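Local coordinates for Peptidase_M23 domain-containing protein (PDB 6SMK), which probably cleaves peptidoglycan cross-links as the zinc-dependent M23 endopeptidase domain of a prophage-encoded cell-wall hydrolase of Enterococcus faecalis, at residues G2-S16 against I32-Y46. The protein carries 1 engineered substitution. Sequence-based numbering, arbitrary orientation.
With ZN (zinc ion), chain F.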
loop_
_atom_site.group_PDB
_atom_site.type_symbol
_atom_site.label_atom_id
_atom_site.label_comp_id
_atom_site.label_asym_id
_atom_site.label_seq_id
_atom_site.Cartn_x
_atom_site.Cartn_y
_atom_site.Cartn_z
ATOM N N GLY A 2 -9.423 -0.273 13.320
ATOM C CA GLY A 2 -8.939 -0.189 11.956
ATOM C C GLY A 2 -9.529 -1.272 11.087
ATOM O O GLY A 2 -8.970 -2.364 10.983
ATOM N N ALA A 3 -10.663 -0.973 10.449
ATOM C CA ALA A 3 -11.374 -2.017 9.725
ATOM C C ALA A 3 -10.609 -2.504 8.512
ATOM O O ALA A 3 -10.927 -3.579 7.995
ATOM C CB ALA A 3 -12.759 -1.535 9.295
ATOM N N PHE A 4 -9.620 -1.739 8.037
ATOM C CA PHE A 4 -8.794 -2.185 6.921
ATOM C C PHE A 4 -7.319 -1.956 7.211
ATOM O O PHE A 4 -6.513 -1.794 6.290
ATOM C CB PHE A 4 -9.214 -1.514 5.612
ATOM C CG PHE A 4 -10.525 -2.005 5.101
ATOM C CD1 PHE A 4 -11.707 -1.440 5.538
ATOM C CD2 PHE A 4 -10.583 -3.076 4.228
ATOM C CE1 PHE A 4 -12.922 -1.916 5.088
ATOM C CE2 PHE A 4 -11.799 -3.553 3.765
ATOM C CZ PHE A 4 -12.965 -2.974 4.197
ATOM N N ALA A 5 -6.957 -1.962 8.490
ATOM C CA ALA A 5 -5.562 -1.914 8.872
ATOM C C ALA A 5 -4.794 -3.040 8.185
ATOM O O ALA A 5 -5.341 -4.120 7.947
ATOM C CB ALA A 5 -5.429 -2.041 10.385
ATOM N N PRO A 6 -3.531 -2.806 7.837
ATOM C CA PRO A 6 -2.699 -3.877 7.266
ATOM C C PRO A 6 -2.211 -4.842 8.330
ATOM O O PRO A 6 -1.878 -4.443 9.451
ATOM C CB PRO A 6 -1.518 -3.114 6.659
ATOM C CG PRO A 6 -1.398 -1.891 7.538
ATOM C CD PRO A 6 -2.804 -1.528 7.950
ATOM N N HIS A 7 -2.145 -6.124 7.964
ATOM C CA HIS A 7 -1.679 -7.171 8.874
ATOM C C HIS A 7 -0.658 -8.062 8.164
ATOM O O HIS A 7 -0.786 -9.282 8.074
ATOM C CB HIS A 7 -2.854 -7.961 9.416
ATOM C CG HIS A 7 -3.798 -7.136 10.227
ATOM N ND1 HIS A 7 -5.023 -6.725 9.749
ATOM C CD2 HIS A 7 -3.695 -6.638 11.479
ATOM C CE1 HIS A 7 -5.639 -6.015 10.676
ATOM N NE2 HIS A 7 -4.855 -5.949 11.736
ATOM N N PHE A 8 0.383 -7.425 7.648
ATOM C CA PHE A 8 1.475 -8.163 7.041
ATOM C C PHE A 8 2.182 -8.971 8.101
ATOM O O PHE A 8 2.364 -8.514 9.232
ATOM C CB PHE A 8 2.469 -7.216 6.389
ATOM C CG PHE A 8 1.935 -6.523 5.180
ATOM C CD1 PHE A 8 1.766 -7.207 3.989
ATOM C CD2 PHE A 8 1.613 -5.181 5.229
ATOM C CE1 PHE A 8 1.286 -6.568 2.878
ATOM C CE2 PHE A 8 1.139 -4.535 4.119
ATOM C CZ PHE A 8 0.979 -5.224 2.942
ATOM N N GLY A 9 2.590 -10.163 7.741
ATOM C CA GLY A 9 3.308 -11.018 8.652
ATOM C C GLY A 9 4.792 -10.868 8.467
ATOM O O GLY A 9 5.292 -9.810 8.074
ATOM N N SER A 10 5.504 -11.949 8.728
ATOM C CA SER A 10 6.922 -11.964 8.457
ATOM C C SER A 10 7.157 -12.078 6.952
ATOM O O SER A 10 6.320 -12.614 6.226
ATOM C CB SER A 10 7.575 -13.117 9.196
ATOM O OG SER A 10 7.470 -12.912 10.586
ATOM N N PRO A 11 8.266 -11.527 6.441
ATOM C CA PRO A 11 9.313 -10.770 7.117
ATOM C C PRO A 11 9.042 -9.284 7.133
ATOM O O PRO A 11 9.969 -8.514 7.395
ATOM C CB PRO A 11 10.530 -11.057 6.258
ATOM C CG PRO A 11 9.960 -11.102 4.874
ATOM C CD PRO A 11 8.560 -11.654 5.004
ATOM N N PHE A 12 7.813 -8.880 6.821
ATOM C CA PHE A 12 7.485 -7.456 6.808
ATOM C C PHE A 12 7.588 -6.887 8.213
ATOM O O PHE A 12 7.009 -7.427 9.157
ATOM C CB PHE A 12 6.075 -7.223 6.252
ATOM C CG PHE A 12 5.917 -7.604 4.809
ATOM C CD1 PHE A 12 6.213 -6.716 3.809
ATOM C CD2 PHE A 12 5.480 -8.855 4.461
ATOM C CE1 PHE A 12 6.072 -7.075 2.493
ATOM C CE2 PHE A 12 5.335 -9.213 3.144
ATOM C CZ PHE A 12 5.628 -8.330 2.165
ATOM N N VAL A 13 8.328 -5.795 8.359
ATOM C CA VAL A 13 8.425 -5.118 9.645
ATOM C C VAL A 13 8.071 -3.647 9.468
ATOM O O VAL A 13 8.646 -2.957 8.618
ATOM C CB VAL A 13 9.809 -5.284 10.307
ATOM C CG1 VAL A 13 10.917 -4.964 9.344
ATOM C CG2 VAL A 13 9.897 -4.403 11.524
ATOM N N ARG A 14 7.110 -3.190 10.271
ATOM C CA ARG A 14 6.619 -1.819 10.259
ATOM C C ARG A 14 7.698 -0.853 10.713
ATOM O O ARG A 14 8.355 -1.078 11.738
ATOM C CB ARG A 14 5.414 -1.723 11.186
ATOM C CG ARG A 14 4.646 -0.454 11.172
ATOM C CD ARG A 14 3.208 -0.809 11.484
ATOM N NE ARG A 14 2.409 0.324 11.929
ATOM C CZ ARG A 14 1.085 0.330 11.903
ATOM N NH1 ARG A 14 0.430 -0.731 11.453
ATOM N NH2 ARG A 14 0.422 1.396 12.315
ATOM N N THR A 15 7.865 0.235 9.960
ATOM C CA THR A 15 8.917 1.209 10.232
ATOM C C THR A 15 8.369 2.612 10.452
ATOM O O THR A 15 8.577 3.189 11.523
ATOM C CB THR A 15 9.942 1.215 9.095
ATOM O OG1 THR A 15 9.311 1.686 7.894
ATOM C CG2 THR A 15 10.486 -0.166 8.881
ATOM N N SER A 16 7.698 3.193 9.472
ATOM C CA SER A 16 7.155 4.532 9.618
ATOM C C SER A 16 5.635 4.459 9.640
ATOM O O SER A 16 5.023 3.857 8.747
ATOM C CB SER A 16 7.648 5.444 8.501
ATOM O OG SER A 16 6.790 5.334 7.390
ATOM N N ILE A 32 1.311 3.548 5.541
ATOM C CA ILE A 32 2.135 2.849 6.513
ATOM C C ILE A 32 3.196 2.062 5.759
ATOM O O ILE A 32 2.867 1.276 4.862
ATOM C CB ILE A 32 1.290 1.920 7.385
ATOM C CG1 ILE A 32 0.122 2.718 7.970
ATOM C CG2 ILE A 32 2.174 1.250 8.432
ATOM C CD1 ILE A 32 -0.638 2.000 9.054
ATOM N N ASP A 33 4.463 2.279 6.113
ATOM C CA ASP A 33 5.580 1.632 5.439
ATOM C C ASP A 33 5.968 0.360 6.188
ATOM O O ASP A 33 6.183 0.385 7.405
ATOM C CB ASP A 33 6.777 2.589 5.350
ATOM C CG ASP A 33 6.643 3.613 4.219
ATOM O OD1 ASP A 33 5.647 3.568 3.471
ATOM O OD2 ASP A 33 7.539 4.469 4.066
ATOM N N TYR A 34 6.047 -0.753 5.465
ATOM C CA TYR A 34 6.550 -2.013 6.010
ATOM C C TYR A 34 7.819 -2.391 5.260
ATOM O O TYR A 34 7.801 -2.536 4.031
ATOM C CB TYR A 34 5.524 -3.137 5.881
ATOM C CG TYR A 34 4.395 -3.116 6.889
ATOM C CD1 TYR A 34 3.281 -2.313 6.693
ATOM C CD2 TYR A 34 4.426 -3.924 8.017
ATOM C CE1 TYR A 34 2.239 -2.303 7.602
ATOM C CE2 TYR A 34 3.391 -3.922 8.927
ATOM C CZ TYR A 34 2.299 -3.111 8.717
ATOM O OH TYR A 34 1.260 -3.105 9.624
ATOM N N ALA A 35 8.915 -2.560 5.991
ATOM C CA ALA A 35 10.189 -2.888 5.374
ATOM C C ALA A 35 10.321 -4.387 5.163
ATOM O O ALA A 35 9.852 -5.192 5.973
ATOM C CB ALA A 35 11.347 -2.384 6.230
ATOM N N ALA A 36 10.973 -4.746 4.067
ATOM C CA ALA A 36 11.261 -6.122 3.696
ATOM C C ALA A 36 12.200 -6.081 2.509
ATOM O O ALA A 36 12.274 -5.066 1.824
ATOM C CB ALA A 36 9.977 -6.893 3.349
ATOM N N PRO A 37 12.952 -7.146 2.275
ATOM C CA PRO A 37 13.908 -7.140 1.161
ATOM C C PRO A 37 13.206 -7.012 -0.175
ATOM O O PRO A 37 12.049 -7.409 -0.329
ATOM C CB PRO A 37 14.600 -8.498 1.284
ATOM C CG PRO A 37 14.414 -8.883 2.701
ATOM C CD PRO A 37 13.088 -8.339 3.119
ATOM N N THR A 38 13.904 -6.432 -1.148
ATOM C CA THR A 38 13.328 -6.403 -2.487
ATOM C C THR A 38 13.085 -7.841 -2.934
ATOM O O THR A 38 13.873 -8.743 -2.632
ATOM C CB THR A 38 14.231 -5.668 -3.493
ATOM O OG1 THR A 38 15.427 -6.417 -3.689
ATOM C CG2 THR A 38 14.611 -4.284 -3.002
ATOM N N GLY A 39 11.956 -8.066 -3.589
ATOM C CA GLY A 39 11.610 -9.366 -4.093
ATOM C C GLY A 39 10.668 -10.143 -3.200
ATOM O O GLY A 39 10.048 -11.121 -3.651
ATOM N N THR A 40 10.570 -9.738 -1.940
ATOM C CA THR A 40 9.578 -10.308 -1.056
ATOM C C THR A 40 8.195 -10.141 -1.666
ATOM O O THR A 40 7.817 -9.044 -2.053
ATOM C CB THR A 40 9.622 -9.660 0.306
ATOM O OG1 THR A 40 10.968 -9.716 0.842
ATOM C CG2 THR A 40 8.650 -10.357 1.219
ATOM N N PRO A 41 7.441 -11.219 -1.798
ATOM C CA PRO A 41 6.083 -11.128 -2.339
ATOM C C PRO A 41 5.122 -10.458 -1.371
ATOM O O PRO A 41 5.092 -10.762 -0.180
ATOM C CB PRO A 41 5.722 -12.592 -2.561
ATOM C CG PRO A 41 6.608 -13.362 -1.627
ATOM C CD PRO A 41 7.870 -12.607 -1.556
ATOM N N ILE A 42 4.313 -9.553 -1.920
ATOM C CA ILE A 42 3.342 -8.780 -1.149
ATOM C C ILE A 42 2.007 -9.517 -1.193
ATOM O O ILE A 42 1.348 -9.506 -2.243
ATOM C CB ILE A 42 3.129 -7.382 -1.742
ATOM C CG1 ILE A 42 4.418 -6.555 -1.801
ATOM C CG2 ILE A 42 2.000 -6.673 -1.024
ATOM C CD1 ILE A 42 4.582 -5.633 -0.680
ATOM N N PRO A 43 1.527 -10.071 -0.085
ATOM C CA PRO A 43 0.191 -10.669 -0.096
ATOM C C PRO A 43 -0.877 -9.634 0.230
ATOM O O PRO A 43 -0.725 -8.803 1.129
ATOM C CB PRO A 43 0.302 -11.746 0.987
ATOM C CG PRO A 43 1.343 -11.225 1.931
ATOM C CD PRO A 43 2.260 -10.351 1.156
ATOM N N ALA A 44 -1.954 -9.663 -0.558
ATOM C CA ALA A 44 -3.039 -8.705 -0.401
ATOM C C ALA A 44 -3.695 -8.866 0.963
ATOM O O ALA A 44 -4.005 -9.983 1.388
ATOM C CB ALA A 44 -4.072 -8.900 -1.499
ATOM N N GLN A 45 -3.916 -7.738 1.639
ATOM C CA GLN A 45 -4.475 -7.756 2.985
ATOM C C GLN A 45 -5.980 -7.989 2.992
ATOM O O GLN A 45 -6.502 -8.653 3.897
ATOM C CB GLN A 45 -4.150 -6.441 3.678
ATOM C CG GLN A 45 -2.679 -6.259 3.891
ATOM C CD GLN A 45 -2.064 -7.460 4.538
ATOM O OE1 GLN A 45 -2.328 -7.756 5.708
ATOM N NE2 GLN A 45 -1.252 -8.179 3.782
ATOM N N TYR A 46 -6.692 -7.453 2.010
ATOM C CA TYR A 46 -8.134 -7.596 1.944
ATOM C C TYR A 46 -8.516 -7.971 0.521
ATOM O O TYR A 46 -7.816 -7.604 -0.430
ATOM C CB TYR A 46 -8.820 -6.292 2.391
ATOM C CG TYR A 46 -8.508 -5.973 3.838
ATOM C CD1 TYR A 46 -7.390 -5.232 4.187
ATOM C CD2 TYR A 46 -9.308 -6.458 4.857
ATOM C CE1 TYR A 46 -7.093 -4.974 5.515
ATOM C CE2 TYR A 46 -9.027 -6.196 6.177
ATOM C CZ TYR A 46 -7.918 -5.463 6.509
ATOM O OH TYR A 46 -7.645 -5.225 7.841
HETATM ZN ZN ZN F . 5.453 5.545 2.538
HETATM O O HOH W 1 7.376 5.478 1.253
#
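With CG of Y34 swung beside its own backbone N (chi1 -77°) and CG of R14 set opposite its backbone N (chi1 -172°), the arginine chain runs over one face of the tyrosine ring in the antiparallel β-hairpin of strands 13-20 and 28-35. R14 CB makes an off-centre CH-pi contact with that ring, and R14 NH1 donates to Y34 OH over 3.1 Å. I32 covers one face of the guanidinium, whose stronger partners are D127 and D17, both by salt bridges. The opposite face of Y34 receives the edge of F8 in a T-shaped stack with planes at 63°, while P6 CG lies at the tyrosine's edge.

V13 and A35 form a hydrogen-bonded pair, with V13 N bound to A35 O at 2.9 Å. Farther along, T15 N donates to D33 O in a nearly straight bond. This backbone pairing borders the metal site of the M23 domain: D33 OD1 binds zinc at 2.2 Å, alongside H29 and H111, and D33 OD2 accepts a hydrogen bond from the zinc-bound water.

Ahead of the hairpin, residues 4-12 run alongside the chain leading through strand 41-43. F12 packs among A36, T40, I42 and P43, with P41 O at its ring edge. The Q45 amide lies over F8, held by two bonds: NE2 donates to P43 O, and OE1 accepts from H7 N at 2.8 Å, the donor standing above the carbonyl plane. At the far end the edge of F4 meets the face of Y46, and Y46 OH donates to A5 O over 2.6 Å, in the carbonyl plane and on a lone pair.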